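Local coordinates for RNA-binding protein RO60 (Deinococcus radiodurans, PDB 2NVO), which binds several small RNAs that accumulate during recovery from ultraviolet irradiation and contributes to the resistance of the bacterium to ultraviolet light, at residues A[57-62]-A[517-522]; A[269-274]-A[300-305]; A[296-301]-A[341-346]; A[321-326]-A[384-389]; A[461-466]-A[495-500]. One frame throughout, in Å; residues are numbered along the deposited sequence.

Contact 1. Residues A[57-62]-A[517-522]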
# COMPACT_ATOMS: atom_id res chain seq x y z
N PHE A 57 10.77 5.43 -5.51
CA PHE A 57 9.50 5.17 -4.85
C PHE A 57 9.47 5.87 -3.49
O PHE A 57 10.25 5.55 -2.60
CB PHE A 57 9.26 3.67 -4.67
CG PHE A 57 7.92 3.34 -4.06
CD1 PHE A 57 6.75 3.74 -4.68
CD2 PHE A 57 7.85 2.64 -2.88
CE1 PHE A 57 5.51 3.45 -4.11
CE2 PHE A 57 6.61 2.33 -2.31
CZ PHE A 57 5.44 2.75 -2.93
N TYR A 58 8.58 6.85 -3.34
CA TYR A 58 8.37 7.49 -2.06
C TYR A 58 7.36 6.66 -1.30
O TYR A 58 6.16 6.69 -1.60
CB TYR A 58 7.90 8.93 -2.24
CG TYR A 58 8.98 9.84 -2.76
CD1 TYR A 58 9.96 10.34 -1.91
CD2 TYR A 58 9.04 10.18 -4.11
CE1 TYR A 58 10.96 11.18 -2.39
CE2 TYR A 58 10.03 11.01 -4.59
CZ TYR A 58 10.98 11.50 -3.73
OH TYR A 58 11.96 12.33 -4.22
N ALA A 59 7.86 5.90 -0.34
CA ALA A 59 7.10 4.82 0.27
C ALA A 59 6.61 5.46 1.51
O ALA A 59 7.28 5.44 2.54
CB ALA A 59 8.00 3.65 0.59
N SER A 60 5.42 6.04 1.42
CA SER A 60 5.25 7.25 2.17
C SER A 60 4.16 7.42 3.20
O SER A 60 3.41 6.51 3.57
CB SER A 60 5.28 8.45 1.23
OG SER A 60 6.61 8.89 1.08
N ALA A 61 4.10 8.67 3.61
CA ALA A 61 3.72 9.10 4.93
C ALA A 61 4.28 10.51 4.86
O ALA A 61 4.50 11.18 5.87
CB ALA A 61 4.46 8.29 5.97
N GLN A 62 4.54 10.93 3.62
CA GLN A 62 4.87 12.32 3.31
C GLN A 62 3.85 12.85 2.32
O GLN A 62 2.83 12.20 2.05
CB GLN A 62 6.27 12.42 2.70
CG GLN A 62 7.14 13.56 3.25
CD GLN A 62 6.41 14.89 3.36
OE1 GLN A 62 5.40 15.01 4.06
NE2 GLN A 62 6.94 15.91 2.69
N GLY A 517 12.16 5.90 2.39
CA GLY A 517 11.27 5.46 3.45
C GLY A 517 10.85 4.03 3.22
O GLY A 517 11.46 3.28 2.44
N PHE A 518 9.81 3.61 3.92
CA PHE A 518 9.27 2.28 3.74
C PHE A 518 7.81 2.31 4.13
O PHE A 518 7.38 3.18 4.88
CB PHE A 518 10.01 1.25 4.60
CG PHE A 518 10.24 -0.07 3.90
CD1 PHE A 518 10.98 -0.13 2.74
CD2 PHE A 518 9.74 -1.26 4.43
CE1 PHE A 518 11.21 -1.35 2.09
CE2 PHE A 518 9.97 -2.49 3.79
CZ PHE A 518 10.71 -2.53 2.62
N ASP A 519 7.07 1.36 3.59
CA ASP A 519 5.68 1.13 3.98
C ASP A 519 5.28 -0.23 3.45
O ASP A 519 6.10 -0.96 2.88
CB ASP A 519 4.75 2.25 3.47
CG ASP A 519 4.73 2.39 1.94
OD1 ASP A 519 5.11 1.44 1.23
OD2 ASP A 519 4.33 3.47 1.45
N ALA A 520 4.01 -0.56 3.64
CA ALA A 520 3.49 -1.87 3.30
C ALA A 520 3.56 -2.18 1.80
O ALA A 520 3.65 -3.33 1.42
CB ALA A 520 2.05 -2.01 3.81
N ALA A 521 3.54 -1.15 0.96
CA ALA A 521 3.59 -1.35 -0.48
C ALA A 521 5.01 -1.55 -1.03
O ALA A 521 5.20 -1.99 -2.17
CB ALA A 521 2.91 -0.19 -1.20
N ALA A 522 6.02 -1.21 -0.23
CA ALA A 522 7.38 -1.16 -0.74
C ALA A 522 7.89 -2.53 -1.22
O ALA A 522 8.49 -2.60 -2.28
CB ALA A 522 8.34 -0.54 0.28
O HOH W 1 5.46 5.11 5.45
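The Phe57 ring meets the Asp519 carboxylate at its edge: OD1 lies near the ring plane, 3.9 Å from CE2, and the two planes stand 70° apart. One face of the same ring lies against Ala59 N of its own strand, while Ala521 CB and the CA of Ala522 approach obliquely, CB of Ala521 at 4.2 Å from CZ. Phe518 directs its side chain away from strand 56-59 where it leaves the backbone; its ring carries Ala522 CB over one face, toward the rim. Asp519 holds CG between its backbone N and carbonyl carbon (chi1 60°), which sets OD2 2.8 Å from Ser60 N and turns OD1 to its own chain, where Ala521 N gives it a weak capping bond ahead of helix 522-530. Ala59 CB packs 3.7 Å from Phe518 CA and 4.2 Å from Ala522 CB. Water 1 donates to Phe518 O at 2.8 Å and perhaps, weakly, to Ser60 O. Strand 56-59, from near the start of the modelled chain, thus lies beside strand 512-517 at the edge of the VWFA-like sheet. With one carboxylate oxygen facing the strand's backbone and the other the start of a helix, Asp519 is probably stabilised as the anion.

Contact 2. Residues A[269-274]-A[300-305]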
# COMPACT_ATOMS: atom_id res chain seq x y z
N ASN A 269 -15.37 -9.06 10.60
CA ASN A 269 -14.24 -8.64 9.79
C ASN A 269 -13.15 -9.69 9.65
O ASN A 269 -13.02 -10.58 10.48
CB ASN A 269 -13.67 -7.31 10.28
CG ASN A 269 -14.18 -6.13 9.48
OD1 ASN A 269 -13.72 -5.88 8.36
ND2 ASN A 269 -15.14 -5.40 10.03
N GLY A 270 -12.37 -9.57 8.58
CA GLY A 270 -11.29 -10.50 8.30
C GLY A 270 -10.03 -10.25 9.10
O GLY A 270 -10.01 -9.50 10.08
N LEU A 271 -8.95 -10.90 8.66
CA LEU A 271 -7.69 -10.92 9.38
C LEU A 271 -6.95 -9.58 9.33
O LEU A 271 -6.37 -9.15 10.32
CB LEU A 271 -6.80 -12.04 8.82
CG LEU A 271 -5.51 -12.38 9.56
CD1 LEU A 271 -5.68 -12.37 11.08
CD2 LEU A 271 -4.99 -13.73 9.07
N THR A 272 -6.96 -8.94 8.17
CA THR A 272 -6.32 -7.64 8.03
C THR A 272 -6.86 -6.66 9.06
O THR A 272 -6.09 -6.03 9.79
CB THR A 272 -6.52 -7.08 6.62
OG1 THR A 272 -6.17 -8.09 5.66
CG2 THR A 272 -5.65 -5.86 6.41
N TRP A 273 -8.19 -6.57 9.14
CA TRP A 273 -8.86 -5.75 10.14
C TRP A 273 -8.38 -6.11 11.53
O TRP A 273 -8.03 -5.24 12.34
CB TRP A 273 -10.38 -5.94 10.07
CG TRP A 273 -11.14 -5.04 11.02
CD1 TRP A 273 -11.66 -3.81 10.74
CD2 TRP A 273 -11.46 -5.30 12.40
NE1 TRP A 273 -12.27 -3.28 11.85
CE2 TRP A 273 -12.17 -4.17 12.88
CE3 TRP A 273 -11.22 -6.37 13.27
CZ2 TRP A 273 -12.63 -4.09 14.19
CZ3 TRP A 273 -11.68 -6.28 14.57
CH2 TRP A 273 -12.37 -5.15 15.02
N LEU A 274 -8.38 -7.42 11.81
CA LEU A 274 -8.00 -7.92 13.11
C LEU A 274 -6.58 -7.50 13.47
O LEU A 274 -6.30 -7.10 14.61
CB LEU A 274 -8.12 -9.45 13.14
CG LEU A 274 -7.86 -10.03 14.52
CD1 LEU A 274 -8.77 -9.36 15.53
CD2 LEU A 274 -8.04 -11.55 14.55
N GLU A 300 -6.22 -18.21 17.27
CA GLU A 300 -6.57 -19.12 16.18
C GLU A 300 -6.73 -18.40 14.84
O GLU A 300 -6.35 -18.92 13.79
CB GLU A 300 -7.84 -19.92 16.52
CG GLU A 300 -7.67 -20.85 17.71
CD GLU A 300 -6.52 -21.84 17.54
OE1 GLU A 300 -6.25 -22.24 16.39
OE2 GLU A 300 -5.89 -22.22 18.56
N ARG A 301 -7.32 -17.22 14.85
CA ARG A 301 -7.45 -16.46 13.61
C ARG A 301 -6.09 -15.95 13.10
O ARG A 301 -5.83 -15.96 11.91
CB ARG A 301 -8.42 -15.31 13.80
CG ARG A 301 -9.79 -15.77 14.29
CD ARG A 301 -10.66 -14.59 14.63
NE ARG A 301 -10.79 -13.71 13.48
CZ ARG A 301 -11.68 -12.73 13.40
NH1 ARG A 301 -12.53 -12.52 14.40
NH2 ARG A 301 -11.73 -11.97 12.31
N LEU A 302 -5.24 -15.51 14.03
CA LEU A 302 -3.95 -14.91 13.68
C LEU A 302 -2.99 -15.91 13.06
O LEU A 302 -2.10 -15.54 12.29
CB LEU A 302 -3.31 -14.31 14.93
CG LEU A 302 -4.00 -13.07 15.49
CD1 LEU A 302 -3.29 -12.60 16.75
CD2 LEU A 302 -4.01 -12.00 14.41
N THR A 303 -3.17 -17.19 13.40
CA THR A 303 -2.26 -18.23 12.94
C THR A 303 -2.94 -19.22 12.00
O THR A 303 -2.42 -20.29 11.74
CB THR A 303 -1.67 -19.01 14.11
OG1 THR A 303 -2.72 -19.59 14.90
CG2 THR A 303 -0.81 -18.11 15.00
N ASP A 304 -4.11 -18.85 11.50
CA ASP A 304 -4.84 -19.69 10.55
C ASP A 304 -4.18 -19.60 9.17
O ASP A 304 -4.24 -18.56 8.52
CB ASP A 304 -6.29 -19.23 10.47
CG ASP A 304 -7.16 -20.12 9.58
OD1 ASP A 304 -8.39 -19.96 9.60
OD2 ASP A 304 -6.61 -20.96 8.86
N PRO A 305 -3.52 -20.68 8.73
CA PRO A 305 -2.78 -20.64 7.46
C PRO A 305 -3.65 -20.26 6.27
O PRO A 305 -3.22 -19.51 5.40
CB PRO A 305 -2.25 -22.07 7.32
CG PRO A 305 -2.15 -22.56 8.72
CD PRO A 305 -3.33 -21.97 9.42
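Leu271, Leu274 and Leu302 form the close-packed part of this contact, where the first turn of helix 271-283 meets the last turn of helix 292-302. CD2 of Leu302 touches CD1 of Leu271 at 3.7 Å and CD2 of Leu274 at 4.1 Å, and the side chains of Leu271 and Leu302 run at about a right angle to each other. In Leu271, CG points opposite the backbone N (chi1 -172°), which carries both methyls forward to the backbone: CD1 and CD2 each lie 3.7 Å from Arg301 O. Leu302 is covered further by Val343 and Leu347 of helix 341-354, and Leu271 by Ala307 and Leu308.

The other side is polar and more open, built around Arg301, which is partly exposed. Its chain bends at chi3 (57°) and passes alongside Leu274, whose CD2 lies over one face of the guanidinium, 3.6 Å above its plane and 3.7 Å from NE. At the edge of the group, NH2 donates to Asn269 O at 2.6 Å, but the bond is weak, with an N-H...O angle of only 120°. NH1 bonds to Met266 O, at the end of helix 259-266. One guanidinium therefore reaches the last carbonyl of helix 259-266 and one in the link to helix 271-283, while its flat side rests on a leucine methyl. This binds a helix connection of the TROVE horseshoe to helix 292-302 by polar contacts beside an apolar seam, and the two carbonyl dipoles would probably help to stabilise the positive charge.

Contact 3. Residues A[296-301]-A[341-346]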
# COMPACT_ATOMS: atom_id res chain seq x y z
N GLN A 296 -7.99 -16.98 22.97
CA GLN A 296 -7.74 -18.15 22.15
C GLN A 296 -8.32 -17.98 20.76
O GLN A 296 -7.71 -18.37 19.76
CB GLN A 296 -8.28 -19.45 22.78
CG GLN A 296 -7.71 -20.70 22.09
CD GLN A 296 -6.19 -20.76 22.14
OE1 GLN A 296 -5.54 -21.16 21.18
NE2 GLN A 296 -5.62 -20.34 23.27
N ALA A 297 -9.49 -17.38 20.69
CA ALA A 297 -10.14 -17.19 19.41
C ALA A 297 -9.32 -16.24 18.54
O ALA A 297 -9.20 -16.43 17.33
CB ALA A 297 -11.56 -16.65 19.60
N VAL A 298 -8.74 -15.21 19.16
CA VAL A 298 -7.86 -14.32 18.39
C VAL A 298 -6.62 -15.08 17.91
O VAL A 298 -6.29 -15.05 16.73
CB VAL A 298 -7.48 -13.05 19.18
CG1 VAL A 298 -6.35 -12.26 18.48
CG2 VAL A 298 -8.71 -12.16 19.35
N ILE A 299 -5.96 -15.80 18.81
CA ILE A 299 -4.80 -16.60 18.43
C ILE A 299 -5.08 -17.51 17.25
O ILE A 299 -4.28 -17.59 16.32
CB ILE A 299 -4.24 -17.40 19.62
CG1 ILE A 299 -3.64 -16.43 20.65
CG2 ILE A 299 -3.17 -18.42 19.17
CD1 ILE A 299 -3.37 -17.08 21.99
N GLU A 300 -6.22 -18.21 17.27
CA GLU A 300 -6.57 -19.12 16.18
C GLU A 300 -6.73 -18.40 14.84
O GLU A 300 -6.35 -18.92 13.79
CB GLU A 300 -7.84 -19.92 16.52
CG GLU A 300 -7.67 -20.85 17.71
CD GLU A 300 -6.52 -21.84 17.54
OE1 GLU A 300 -6.25 -22.24 16.39
OE2 GLU A 300 -5.89 -22.22 18.56
N ARG A 301 -7.32 -17.22 14.85
CA ARG A 301 -7.45 -16.46 13.61
C ARG A 301 -6.09 -15.95 13.10
O ARG A 301 -5.83 -15.96 11.91
CB ARG A 301 -8.42 -15.31 13.80
CG ARG A 301 -9.79 -15.77 14.29
CD ARG A 301 -10.66 -14.59 14.63
NE ARG A 301 -10.79 -13.71 13.48
CZ ARG A 301 -11.68 -12.73 13.40
NH1 ARG A 301 -12.53 -12.52 14.40
NH2 ARG A 301 -11.73 -11.97 12.31
N PRO A 341 0.31 -11.41 26.30
CA PRO A 341 1.57 -12.02 25.86
C PRO A 341 1.39 -13.11 24.81
O PRO A 341 2.09 -13.11 23.81
CB PRO A 341 2.15 -12.60 27.15
CG PRO A 341 1.61 -11.70 28.21
CD PRO A 341 0.21 -11.39 27.77
N ARG A 342 0.45 -14.03 25.03
CA ARG A 342 0.30 -15.14 24.09
C ARG A 342 -0.23 -14.67 22.73
O ARG A 342 -0.10 -15.38 21.74
CB ARG A 342 -0.56 -16.27 24.70
CG ARG A 342 0.22 -17.16 25.67
CD ARG A 342 -0.66 -18.21 26.37
NE ARG A 342 -1.14 -19.21 25.42
CZ ARG A 342 -2.37 -19.24 24.94
NH1 ARG A 342 -3.26 -18.35 25.35
NH2 ARG A 342 -2.72 -20.18 24.07
N VAL A 343 -0.84 -13.49 22.68
CA VAL A 343 -1.26 -12.90 21.41
C VAL A 343 -0.03 -12.34 20.70
O VAL A 343 0.16 -12.56 19.51
CB VAL A 343 -2.33 -11.79 21.58
CG1 VAL A 343 -2.59 -11.06 20.28
CG2 VAL A 343 -3.65 -12.37 22.13
N VAL A 344 0.80 -11.63 21.45
CA VAL A 344 2.10 -11.20 20.93
C VAL A 344 2.85 -12.40 20.37
O VAL A 344 3.42 -12.33 19.28
CB VAL A 344 2.95 -10.53 22.02
CG1 VAL A 344 4.40 -10.41 21.55
CG2 VAL A 344 2.36 -9.18 22.36
N ASP A 345 2.83 -13.50 21.11
CA ASP A 345 3.46 -14.75 20.68
C ASP A 345 2.89 -15.27 19.37
O ASP A 345 3.62 -15.76 18.52
CB ASP A 345 3.27 -15.84 21.74
CG ASP A 345 4.29 -15.79 22.85
OD1 ASP A 345 5.34 -15.13 22.68
OD2 ASP A 345 4.03 -16.42 23.90
N ALA A 346 1.57 -15.20 19.23
CA ALA A 346 0.93 -15.75 18.04
C ALA A 346 1.31 -14.92 16.81
O ALA A 346 1.38 -15.43 15.68
CB ALA A 346 -0.56 -15.74 18.22
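Segments 296-301 and 341-346 are helical and nearly parallel, their axes 6° apart in direction and 9.4 Å apart at closest approach, with the CA atoms of Ile299 and Ala346 the nearest pair. Ile299 carries the centre. Its CG1 branch lies opposite the carbonyl carbon (chi1 -68°) and continues extended, which brings CD1 to the second helix, 3.7 Å from Arg342 O. CG2, the other branch, packs on Ala346 CB at 3.9 Å, so the short alanine side chain sits against the isoleucine where the two backbones come nearest.

On the buried flank the contact is lighter: Val298 CG1 and Val343 CG1 meet methyl to methyl at 4.3 Å, and CG2 of Val343 lies at the same distance from Ile299 CG1. On the outer flank the exposed Arg342 crosses Ile299 at about a right angle. Its chain bends at chi3 (68°) and folds the guanidinium back across the groove, where Ile299 CD1 lies over one face, 3.6 Å from NH1. The end of the Gln296 side chain comes to the edge of the same guanidinium. An apolar seam thus runs between the helices, flanked on its outer side by the arginine.

The seam belongs to the last helices of the TROVE horseshoe. Val298 also touches Leu278 of helix 271-283, Ala346 packs against Thr303 just past helix 292-302, and Tyr325 of helix 315-326 lies against Val343 and Val344, so that helix 341-354 packs against both helices 292-302 and 315-326.

Contact 4. Residues A[321-326]-A[384-389]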
# COMPACT_ATOMS: atom_id res chain seq x y z
N ALA A 321 1.93 -5.41 13.16
CA ALA A 321 0.84 -5.63 14.11
C ALA A 321 1.35 -5.97 15.50
O ALA A 321 0.82 -5.49 16.50
CB ALA A 321 -0.17 -6.70 13.59
N ARG A 322 2.37 -6.81 15.58
CA ARG A 322 2.95 -7.18 16.86
C ARG A 322 3.55 -5.97 17.57
O ARG A 322 3.30 -5.75 18.75
CB ARG A 322 4.02 -8.24 16.71
CG ARG A 322 4.73 -8.50 18.02
CD ARG A 322 5.46 -9.81 18.05
NE ARG A 322 6.64 -9.83 17.19
CZ ARG A 322 7.79 -9.20 17.45
NH1 ARG A 322 7.91 -8.46 18.54
NH2 ARG A 322 8.81 -9.33 16.62
N LEU A 323 4.36 -5.20 16.86
CA LEU A 323 5.04 -4.05 17.47
C LEU A 323 4.00 -3.03 17.92
O LEU A 323 4.07 -2.54 19.02
CB LEU A 323 6.04 -3.42 16.49
CG LEU A 323 7.22 -4.32 16.09
CD1 LEU A 323 8.02 -3.76 14.89
CD2 LEU A 323 8.13 -4.57 17.27
N VAL A 324 3.04 -2.71 17.05
CA VAL A 324 1.99 -1.74 17.39
C VAL A 324 1.22 -2.19 18.63
O VAL A 324 0.99 -1.42 19.57
CB VAL A 324 1.00 -1.55 16.23
CG1 VAL A 324 -0.23 -0.75 16.69
CG2 VAL A 324 1.67 -0.84 15.06
N TYR A 325 0.82 -3.46 18.62
CA TYR A 325 0.05 -4.02 19.71
C TYR A 325 0.83 -4.09 21.01
O TYR A 325 0.30 -3.80 22.08
CB TYR A 325 -0.47 -5.42 19.32
CG TYR A 325 -1.21 -6.13 20.43
CD1 TYR A 325 -2.39 -5.61 20.96
CD2 TYR A 325 -0.74 -7.33 20.95
CE1 TYR A 325 -3.06 -6.26 21.99
CE2 TYR A 325 -1.40 -7.99 21.97
CZ TYR A 325 -2.56 -7.45 22.48
OH TYR A 325 -3.21 -8.11 23.50
N ALA A 326 2.11 -4.45 20.94
CA ALA A 326 2.88 -4.67 22.15
C ALA A 326 3.16 -3.38 22.91
O ALA A 326 3.56 -3.42 24.07
CB ALA A 326 4.19 -5.41 21.85
N PRO A 384 6.23 1.82 15.77
CA PRO A 384 7.04 1.97 16.98
C PRO A 384 7.94 0.76 17.21
O PRO A 384 7.45 -0.36 17.31
CB PRO A 384 5.99 2.04 18.09
CG PRO A 384 4.83 1.28 17.52
CD PRO A 384 4.80 1.72 16.10
N GLY A 385 9.25 0.98 17.30
CA GLY A 385 10.16 -0.12 17.54
C GLY A 385 10.63 -0.84 16.28
O GLY A 385 11.51 -1.69 16.37
N LEU A 386 10.08 -0.52 15.12
CA LEU A 386 10.55 -1.20 13.90
C LEU A 386 11.84 -0.51 13.43
O LEU A 386 11.80 0.40 12.63
CB LEU A 386 9.50 -1.16 12.78
CG LEU A 386 9.90 -1.88 11.47
CD1 LEU A 386 10.27 -3.32 11.75
CD2 LEU A 386 8.78 -1.82 10.43
N THR A 387 12.97 -0.91 13.99
CA THR A 387 14.25 -0.27 13.64
C THR A 387 14.68 -0.61 12.22
O THR A 387 14.28 -1.61 11.67
CB THR A 387 15.35 -0.67 14.61
OG1 THR A 387 15.64 -2.07 14.49
CG2 THR A 387 14.95 -0.33 16.05
N PRO A 388 15.46 0.28 11.59
CA PRO A 388 15.98 -0.09 10.27
C PRO A 388 16.68 -1.46 10.31
O PRO A 388 16.54 -2.23 9.37
CB PRO A 388 16.96 1.04 9.95
CG PRO A 388 16.35 2.25 10.68
CD PRO A 388 15.79 1.67 11.97
N ASN A 389 17.39 -1.75 11.40
CA ASN A 389 18.09 -3.03 11.56
C ASN A 389 17.09 -4.19 11.56
O ASN A 389 17.27 -5.16 10.85
CB ASN A 389 18.94 -3.01 12.85
CG ASN A 389 19.42 -4.39 13.28
OD1 ASN A 389 20.15 -5.09 12.55
ND2 ASN A 389 19.06 -4.78 14.50
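Leu323 sets CG opposite its carbonyl carbon (chi1 -65°) and extends through chi2 (168°), which sends CD1 from helix 315-326 to Leu386. There CD1 lies 3.7 Å from Leu386 CB, and the two side chains run at about a right angle. In Leu386, CG lies opposite the backbone N (chi1 -178°), bringing its CD1 to 3.9 Å from Leu323 CD1. Nearer the helix, Leu323 CB rests 3.5 Å from Pro384 O. The Pro384 ring leans on Val324: its CG is 4.1 Å from Val324 CA, and CD meets Val324 CG2 at 4.2 Å.

Between the two apolar pairs the loop turns at Gly385, whose backbone angles are those of a left-handed residue, and Leu386 is the centre of an inverse gamma turn. Gly385 N bonds to Asp379 OD1, which holds the loop to Asp379. The contact is small and superficial, carried mostly by aliphatic carbons, with the Pro384 carbonyl against Leu323 CB. It nonetheless touches a TROVE helix on one side and the VWFA-like domain on the other, across the closure of the ring. Leu386 leads through the N-cap Thr387 into helix 388-402, while helix 315-326 is backed by helices 341-354 and 271-283.

Contact 5. Residues A[461-466]-A[495-500]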
# COMPACT_ATOMS: atom_id res chain seq x y z
N VAL A 461 20.40 -5.28 -3.58
CA VAL A 461 19.55 -4.45 -2.73
C VAL A 461 20.37 -3.95 -1.55
O VAL A 461 20.97 -4.74 -0.82
CB VAL A 461 18.31 -5.21 -2.16
CG1 VAL A 461 17.42 -4.22 -1.39
CG2 VAL A 461 17.51 -5.84 -3.29
N VAL A 462 20.40 -2.64 -1.37
CA VAL A 462 21.11 -2.06 -0.25
C VAL A 462 20.10 -1.57 0.77
O VAL A 462 19.16 -0.88 0.42
CB VAL A 462 21.98 -0.86 -0.71
CG1 VAL A 462 22.55 -0.08 0.54
CG2 VAL A 462 23.10 -1.36 -1.62
N TYR A 463 20.31 -1.93 2.03
CA TYR A 463 19.45 -1.45 3.09
C TYR A 463 20.24 -0.51 4.01
O TYR A 463 21.27 -0.90 4.55
CB TYR A 463 18.87 -2.62 3.89
CG TYR A 463 17.72 -3.30 3.19
CD1 TYR A 463 16.45 -2.73 3.20
CD2 TYR A 463 17.90 -4.52 2.52
CE1 TYR A 463 15.37 -3.35 2.56
CE2 TYR A 463 16.83 -5.15 1.87
CZ TYR A 463 15.57 -4.57 1.91
OH TYR A 463 14.49 -5.17 1.28
N THR A 464 19.72 0.70 4.20
CA THR A 464 20.34 1.67 5.10
C THR A 464 19.23 2.43 5.86
O THR A 464 18.06 2.16 5.67
CB THR A 464 21.30 2.63 4.34
OG1 THR A 464 22.06 3.41 5.28
CG2 THR A 464 20.55 3.54 3.41
N ASP A 465 19.61 3.31 6.78
CA ASP A 465 18.58 4.10 7.47
C ASP A 465 18.38 5.37 6.66
O ASP A 465 17.46 5.48 5.85
CB ASP A 465 18.90 4.36 8.95
CG ASP A 465 20.38 4.65 9.22
OD1 ASP A 465 21.17 4.89 8.29
OD2 ASP A 465 20.76 4.63 10.40
N ASN A 466 19.32 6.30 6.81
CA ASN A 466 19.34 7.46 5.98
C ASN A 466 20.77 7.91 5.68
O ASN A 466 21.02 9.08 5.58
CB ASN A 466 18.49 8.57 6.63
CG ASN A 466 19.05 9.06 7.96
OD1 ASN A 466 19.98 8.46 8.53
ND2 ASN A 466 18.50 10.16 8.47
N VAL A 495 17.45 1.18 -0.58
CA VAL A 495 16.39 1.44 0.35
C VAL A 495 16.89 2.30 1.53
O VAL A 495 17.69 1.84 2.33
CB VAL A 495 15.79 0.13 0.89
CG1 VAL A 495 14.56 0.45 1.79
CG2 VAL A 495 15.38 -0.75 -0.25
N GLY A 496 16.43 3.54 1.59
CA GLY A 496 16.65 4.37 2.77
C GLY A 496 15.46 4.24 3.67
O GLY A 496 14.49 4.99 3.52
N LEU A 497 15.54 3.29 4.60
CA LEU A 497 14.39 2.88 5.40
C LEU A 497 13.75 4.02 6.22
O LEU A 497 12.56 4.01 6.46
CB LEU A 497 14.75 1.70 6.34
CG LEU A 497 15.00 0.36 5.63
CD1 LEU A 497 15.87 -0.52 6.52
CD2 LEU A 497 13.71 -0.33 5.21
N THR A 498 14.56 4.98 6.64
CA THR A 498 14.04 6.15 7.35
C THR A 498 14.42 7.46 6.64
O THR A 498 14.42 8.51 7.25
CB THR A 498 14.61 6.24 8.79
OG1 THR A 498 16.04 6.20 8.73
CG2 THR A 498 14.10 5.07 9.63
N ALA A 499 14.74 7.37 5.35
CA ALA A 499 15.16 8.52 4.57
C ALA A 499 13.97 9.41 4.21
O ALA A 499 12.84 8.96 4.12
CB ALA A 499 15.86 8.06 3.30
N THR A 500 14.23 10.70 4.03
CA THR A 500 13.20 11.59 3.50
C THR A 500 13.57 11.97 2.06
O THR A 500 12.70 12.20 1.23
CB THR A 500 13.03 12.86 4.39
OG1 THR A 500 14.28 13.53 4.49
CG2 THR A 500 12.56 12.49 5.79
O HOH W 2 15.57 11.09 7.49
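The C-terminal ends of two neighbouring parallel strands of the VWFA-like sheet, 459-464 and 491-496, joined through helix 475-486 in a beta-alpha-beta unit, meet here beside the MIDAS-like metal site. The ladder is regular at first: Val495 N donates to Val462 O at 2.9 Å, and Thr464 N to Val495 O at 3.0 Å. The second strand ends in a type I turn from Gly496 to Ala499. Leu497 N reaches Thr464 O at 3.0 Å, and Thr498 N reaches Asp465 O from above the carbonyl plane, 43° out of it.

On one face Tyr463 and Val495 lie side by side, CD1 of the ring 3.7 Å from Val495 CB, and Leu497 CD1 adds to the cluster. On the other, Thr464 OG1 bonds to Asp370 OD2. Asp465 OD2 takes a bond with Ser374 OG, a calcium ligand, and the aspartate's side chain stays about 4 Å from the calcium ion at its nearest atom. It is thus a second-shell residue.

Strand 364-369 flanks strand 459-464, helices 388-402 and 522-530 cover the tyrosine face, and Pro388 packs over Asp465 and Thr498.

Overall arrangement
Contact 5 is the buried one, a strand ladder near the calcium ion, and contact 1, partly buried, continues the same sheet toward its edge, with an aspartate and a water among its aromatic and alanine contacts: Gly517 N approaches Gly496 O, and Phe518 packs on Val495 and Leu497. Contacts 2 and 3 lie among the TROVE helices, share helix 292-302 and are partly buried, with aliphatic packing inside and an arginine on the more open side of each. Contact 4 is a surface contact, largely apolar with a backbone carbonyl in it: Arg322 touches Val344 of contact 3, and Pro388 reaches Leu497 of contact 5. Contacts 1 and 4 both tie TROVE to VWFA-like segments.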